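Local coordinates for protein putative glycosyltransferase (GalT1) (Streptococcus parasanguinis FW213, PDB 5HEA) that probably transfers sugar residues from nucleotide-activated donors, as a putative glycosyltransferase whose C-terminal part, this chain, contains a GT-A-type domain, at residues S73-N77 with R182-G186; F131-I135 with N209-Y214. All coordinates share one frame; numbering follows the deposited sequence.

Contact 1 of 2, residues S73-N77 with R182-G186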
loop_
_atom_site.group_PDB
_atom_site.type_symbol
_atom_site.label_atom_id
_atom_site.label_comp_id
_atom_site.label_asym_id
_atom_site.label_seq_id
_atom_site.Cartn_x
_atom_site.Cartn_y
_atom_site.Cartn_z
ATOM N N SER A 73 2.293 15.961 -17.320
ATOM C CA SER A 73 1.905 17.250 -16.721
ATOM C C SER A 73 3.037 17.822 -15.887
ATOM O O SER A 73 3.370 18.998 -16.002
ATOM C CB SER A 73 0.670 17.118 -15.834
ATOM O OG SER A 73 -0.479 16.838 -16.606
ATOM N N ALA A 74 3.618 16.983 -15.034
ATOM C CA ALA A 74 4.727 17.413 -14.202
ATOM C C ALA A 74 5.924 17.819 -15.050
ATOM O O ALA A 74 6.621 18.782 -14.724
ATOM C CB ALA A 74 5.115 16.317 -13.211
ATOM N N ALA A 75 6.168 17.092 -16.136
ATOM C CA ALA A 75 7.270 17.430 -17.032
ATOM C C ALA A 75 7.072 18.811 -17.667
ATOM O O ALA A 75 8.002 19.617 -17.737
ATOM C CB ALA A 75 7.435 16.357 -18.116
ATOM N N ARG A 76 5.864 19.091 -18.140
ATOM C CA ARG A 76 5.614 20.394 -18.762
ATOM C C ARG A 76 5.703 21.518 -17.728
ATOM O O ARG A 76 6.245 22.582 -18.008
ATOM C CB ARG A 76 4.252 20.425 -19.455
ATOM C CG ARG A 76 4.151 19.492 -20.650
ATOM C CD ARG A 76 2.936 19.827 -21.502
ATOM N NE ARG A 76 2.778 18.908 -22.625
ATOM C CZ ARG A 76 1.923 17.894 -22.621
ATOM N NH1 ARG A 76 1.167 17.700 -21.557
ATOM N NH2 ARG A 76 1.819 17.082 -23.665
ATOM N N ASN A 77 5.166 21.280 -16.533
ATOM C CA ASN A 77 5.208 22.292 -15.475
ATOM C C ASN A 77 6.656 22.640 -15.098
ATOM O O ASN A 77 6.965 23.792 -14.807
ATOM C CB ASN A 77 4.420 21.837 -14.233
ATOM C CG ASN A 77 2.914 21.750 -14.479
ATOM O OD1 ASN A 77 2.381 22.406 -15.375
ATOM N ND2 ASN A 77 2.217 20.948 -13.663
ATOM N N ARG A 182 -1.077 25.938 -14.591
ATOM C CA ARG A 182 -0.229 24.742 -14.653
ATOM C C ARG A 182 -1.061 23.568 -15.123
ATOM O O ARG A 182 -2.285 23.567 -14.959
ATOM C CB ARG A 182 0.386 24.425 -13.271
ATOM C CG ARG A 182 1.441 25.443 -12.798
ATOM C CD ARG A 182 2.611 25.545 -13.783
ATOM N NE ARG A 182 3.676 26.442 -13.326
ATOM C CZ ARG A 182 3.709 27.754 -13.555
ATOM N NH1 ARG A 182 2.727 28.353 -14.229
ATOM N NH2 ARG A 182 4.729 28.476 -13.104
ATOM N N PHE A 183 -0.400 22.576 -15.721
ATOM C CA PHE A 183 -1.069 21.344 -16.105
ATOM C C PHE A 183 -1.359 20.550 -14.827
ATOM O O PHE A 183 -0.519 20.498 -13.938
ATOM C CB PHE A 183 -0.196 20.527 -17.059
ATOM C CG PHE A 183 0.041 21.204 -18.395
ATOM C CD1 PHE A 183 1.042 22.156 -18.536
ATOM C CD2 PHE A 183 -0.759 20.909 -19.491
ATOM C CE1 PHE A 183 1.256 22.805 -19.762
ATOM C CE2 PHE A 183 -0.553 21.554 -20.722
ATOM C CZ PHE A 183 0.460 22.498 -20.847
ATOM N N PRO A 184 -2.546 19.930 -14.743
ATOM C CA PRO A 184 -2.966 19.104 -13.596
ATOM C C PRO A 184 -2.189 17.793 -13.464
ATOM O O PRO A 184 -2.052 17.051 -14.432
ATOM C CB PRO A 184 -4.441 18.814 -13.901
ATOM C CG PRO A 184 -4.539 18.943 -15.390
ATOM C CD PRO A 184 -3.629 20.089 -15.723
ATOM N N LEU A 185 -1.704 17.504 -12.261
ATOM C CA LEU A 185 -0.818 16.367 -12.037
ATOM C C LEU A 185 -1.509 15.016 -12.143
ATOM O O LEU A 185 -2.684 14.873 -11.795
ATOM C CB LEU A 185 -0.116 16.488 -10.682
ATOM C CG LEU A 185 1.043 17.482 -10.596
ATOM C CD1 LEU A 185 1.668 17.720 -11.971
ATOM C CD2 LEU A 185 0.634 18.791 -9.959
ATOM N N GLY A 186 -0.769 14.034 -12.654
ATOM C CA GLY A 186 -1.214 12.651 -12.698
ATOM C C GLY A 186 -2.367 12.416 -13.650
ATOM O O GLY A 186 -2.819 11.287 -13.831
HETATM O O HOH W 1 2.203 14.580 -14.186
#
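Arg-182 enters the contact with the aliphatic part of its side chain: CB already lies beside the carboxamide of Asn-77, and the bend at the second torsion (chi2 -59°) folds CD back to it, 3.5 Å from Asn-77 OD1. At Phe-183 the same carboxamide reads the backbone as a strand neighbour would, giving and taking one bond each. Phe-183 N donates to Asn-77 OD1 at 2.8 Å, and Asn-77 ND2 returns a nearly straight bond (173°) to Phe-183 O, also 2.8 Å; both bonds fall on lone pairs in the plane of the accepting carbonyl. Two bonds to one residue fix the rotation of the amide and show which end is oxygen and which nitrogen. The Phe-183 ring receives Arg-76 CD over one face, 3.9 Å from its centroid, a CH-pi contact, and meets Asn-77 OD1 at its edge. The Arg-76 guanidinium lies too far out for more than weak cation-pi attraction; its firm partner is Glu-190, through a salt bridge. Pro-184 contributes its carbonyl: Ser-73 OG donates to Pro-184 O at 2.7 Å, approaching from above the carbonyl plane. Leu-185 brings CD1 against the first turns of the helix, 3.9 Å from Ala-74 CB and close to Asn-77 ND2. At Gly-186, N makes a weak bond to a water held more firmly by Ala-74 N. The whole is a loop laid along helix 72-82 of the GT-A-type domain, on the way from strand 171-174 to helix 195-201. Phe-90 of strand 87-90 meets the Phe-183 ring edge-to-face, Pro-12 of strand 7-13 touches Arg-76, and Glu-277 of the second subunit accepts a hydrogen bond from Leu-185 N.

Contact 2 of 2, residues F131-I135 with N209-Y214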
loop_
_atom_site.group_PDB
_atom_site.type_symbol
_atom_site.label_atom_id
_atom_site.label_comp_id
_atom_site.label_asym_id
_atom_site.label_seq_id
_atom_site.Cartn_x
_atom_site.Cartn_y
_atom_site.Cartn_z
ATOM N N PHE A 131 3.352 11.039 -45.494
ATOM C CA PHE A 131 2.708 12.242 -44.999
ATOM C C PHE A 131 1.260 12.268 -45.430
ATOM O O PHE A 131 0.909 11.819 -46.522
ATOM C CB PHE A 131 3.395 13.485 -45.550
ATOM C CG PHE A 131 4.751 13.735 -44.977
ATOM C CD1 PHE A 131 4.897 14.503 -43.835
ATOM C CD2 PHE A 131 5.885 13.227 -45.599
ATOM C CE1 PHE A 131 6.160 14.752 -43.304
ATOM C CE2 PHE A 131 7.148 13.468 -45.084
ATOM C CZ PHE A 131 7.289 14.235 -43.932
ATOM N N LEU A 132 0.419 12.808 -44.563
ATOM C CA LEU A 132 -0.933 13.164 -44.939
ATOM C C LEU A 132 -1.025 14.691 -44.915
ATOM O O LEU A 132 -1.000 15.308 -43.848
ATOM C CB LEU A 132 -1.932 12.533 -43.976
ATOM C CG LEU A 132 -3.395 12.861 -44.277
ATOM C CD1 LEU A 132 -3.767 12.328 -45.659
ATOM C CD2 LEU A 132 -4.309 12.304 -43.193
ATOM N N PHE A 133 -1.089 15.304 -46.092
ATOM C CA PHE A 133 -1.146 16.757 -46.172
ATOM C C PHE A 133 -2.589 17.237 -46.185
ATOM O O PHE A 133 -3.106 17.643 -47.220
ATOM C CB PHE A 133 -0.408 17.261 -47.406
ATOM C CG PHE A 133 1.066 16.994 -47.372
ATOM C CD1 PHE A 133 1.884 17.679 -46.488
ATOM C CD2 PHE A 133 1.639 16.067 -48.235
ATOM C CE1 PHE A 133 3.252 17.439 -46.458
ATOM C CE2 PHE A 133 2.998 15.828 -48.214
ATOM C CZ PHE A 133 3.808 16.514 -47.322
ATOM N N SER A 134 -3.229 17.181 -45.022
ATOM C CA SER A 134 -4.625 17.586 -44.879
ATOM C C SER A 134 -4.788 19.083 -45.105
ATOM O O SER A 134 -5.775 19.528 -45.690
ATOM C CB SER A 134 -5.136 17.229 -43.486
ATOM O OG SER A 134 -4.887 15.868 -43.183
ATOM N N ILE A 135 -3.814 19.853 -44.628
ATOM C CA ILE A 135 -3.829 21.302 -44.779
ATOM C C ILE A 135 -2.948 21.671 -45.962
ATOM O O ILE A 135 -1.728 21.502 -45.918
ATOM C CB ILE A 135 -3.318 22.008 -43.507
ATOM C CG1 ILE A 135 -4.031 21.451 -42.275
ATOM C CG2 ILE A 135 -3.520 23.513 -43.610
ATOM C CD1 ILE A 135 -5.543 21.597 -42.336
ATOM N N ASN A 209 -3.409 29.053 -40.896
ATOM C CA ASN A 209 -3.819 27.743 -41.381
ATOM C C ASN A 209 -2.765 27.095 -42.263
ATOM O O ASN A 209 -2.970 26.909 -43.463
ATOM C CB ASN A 209 -5.154 27.790 -42.128
ATOM C CG ASN A 209 -5.811 26.418 -42.213
ATOM O OD1 ASN A 209 -5.739 25.641 -41.262
ATOM N ND2 ASN A 209 -6.425 26.103 -43.357
ATOM N N GLU A 210 -1.634 26.764 -41.656
ATOM C CA GLU A 210 -0.585 26.018 -42.337
ATOM C C GLU A 210 -0.212 24.821 -41.462
ATOM O O GLU A 210 -0.135 24.937 -40.233
ATOM C CB GLU A 210 0.636 26.907 -42.591
ATOM C CG GLU A 210 1.221 27.538 -41.333
ATOM C CD GLU A 210 2.440 28.412 -41.623
ATOM O OE1 GLU A 210 2.315 29.359 -42.433
ATOM O OE2 GLU A 210 3.518 28.151 -41.035
ATOM N N GLY A 211 -0.003 23.667 -42.086
ATOM C CA GLY A 211 0.373 22.472 -41.347
ATOM C C GLY A 211 1.886 22.369 -41.244
ATOM O O GLY A 211 2.494 21.522 -41.885
ATOM N N SER A 212 2.495 23.241 -40.444
ATOM C CA SER A 212 3.950 23.314 -40.348
ATOM C C SER A 212 4.485 22.417 -39.239
ATOM O O SER A 212 5.695 22.187 -39.125
ATOM C CB SER A 212 4.380 24.752 -40.098
ATOM O OG SER A 212 3.991 25.565 -41.191
ATOM N N TYR A 213 3.566 21.929 -38.421
ATOM C CA TYR A 213 3.885 20.951 -37.382
ATOM C C TYR A 213 3.412 19.590 -37.885
ATOM O O TYR A 213 2.318 19.487 -38.455
ATOM C CB TYR A 213 3.144 21.330 -36.099
ATOM C CG TYR A 213 3.471 20.483 -34.871
ATOM C CD1 TYR A 213 2.854 19.250 -34.667
ATOM C CD2 TYR A 213 4.361 20.940 -33.904
ATOM C CE1 TYR A 213 3.128 18.472 -33.526
ATOM C CE2 TYR A 213 4.660 20.172 -32.767
ATOM C CZ TYR A 213 4.036 18.941 -32.586
ATOM O OH TYR A 213 4.307 18.179 -31.461
ATOM N N TYR A 214 4.232 18.556 -37.689
ATOM C CA TYR A 214 3.876 17.199 -38.102
ATOM C C TYR A 214 3.621 16.270 -36.912
ATOM O O TYR A 214 4.503 16.027 -36.085
ATOM C CB TYR A 214 4.927 16.623 -39.061
ATOM C CG TYR A 214 4.940 17.361 -40.391
ATOM C CD1 TYR A 214 3.972 17.101 -41.357
ATOM C CD2 TYR A 214 5.898 18.332 -40.664
ATOM C CE1 TYR A 214 3.963 17.786 -42.565
ATOM C CE2 TYR A 214 5.895 19.024 -41.863
ATOM C CZ TYR A 214 4.923 18.745 -42.806
ATOM O OH TYR A 214 4.910 19.415 -44.008
HETATM O O HOH W 2 -0.147 23.856 -44.790
#
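Phe-131 turns the edge of its ring onto the face of Tyr-214, a T-shaped pair with centroids 5.1 Å apart and planes at 72°. The pair joins two strands that flank strand 116-125 in the mixed sheet of this GT-A-type domain: 130-132 pairs with it antiparallel, 204-217 parallel. The two rings come nearest at Phe-131 CD1 and Tyr-214 CE1, 3.6 Å apart. Phe-133, at the centre of an inverse gamma turn, brings CE1 to within 3.6 Å of Tyr-214 OH, which lies near the plane of the Phe-133 ring; Phe-131 CB lies over the rim of one face of that ring. Ile-135 leans on the 209-211 backbone. With CG2 trans to its own backbone N, that methyl reaches Asn-209 O at 3.4 Å and rests against the Asn-209 carboxamide.

Outside this shell, Glu-98 hydrogen-bonds the Tyr-214 hydroxyl, while the Asn-120 side chain and the backbone carbonyl of Lys-139 hold the two ends of the Asn-209 amide. Asn-122 of the intervening strand bonds Ile-135 N. No direct hydrogen bond links the segments; a water spans them, donating to Ile-135 O at 3.1 Å and accepting from Gly-211 N at 2.7 Å.

Overall arrangement
Contacts 1 and 2 lie on opposite sides of the chain's centre, their own centres about 27 Å apart and their nearest atoms about 8 Å. Along the chain their segments alternate, 73-77, 131-135, 182-186, 209-214, so the two spans interleave. Both belong to the same GT-A-type domain: contact 1 joins helix 72-82 to the loop after strand 171-174, whereas contact 2 joins strands 130-132 and 204-217 around strand 116-125, which also pairs with 171-174. Asp-92 connects them: its N bonds Tyr-213 OH of contact 2, and its carboxylate makes a long, weak ion pair with Arg-76 of contact 1. Contact 1 also meets a second subunit; contact 2 touches no other chain of the hexamer.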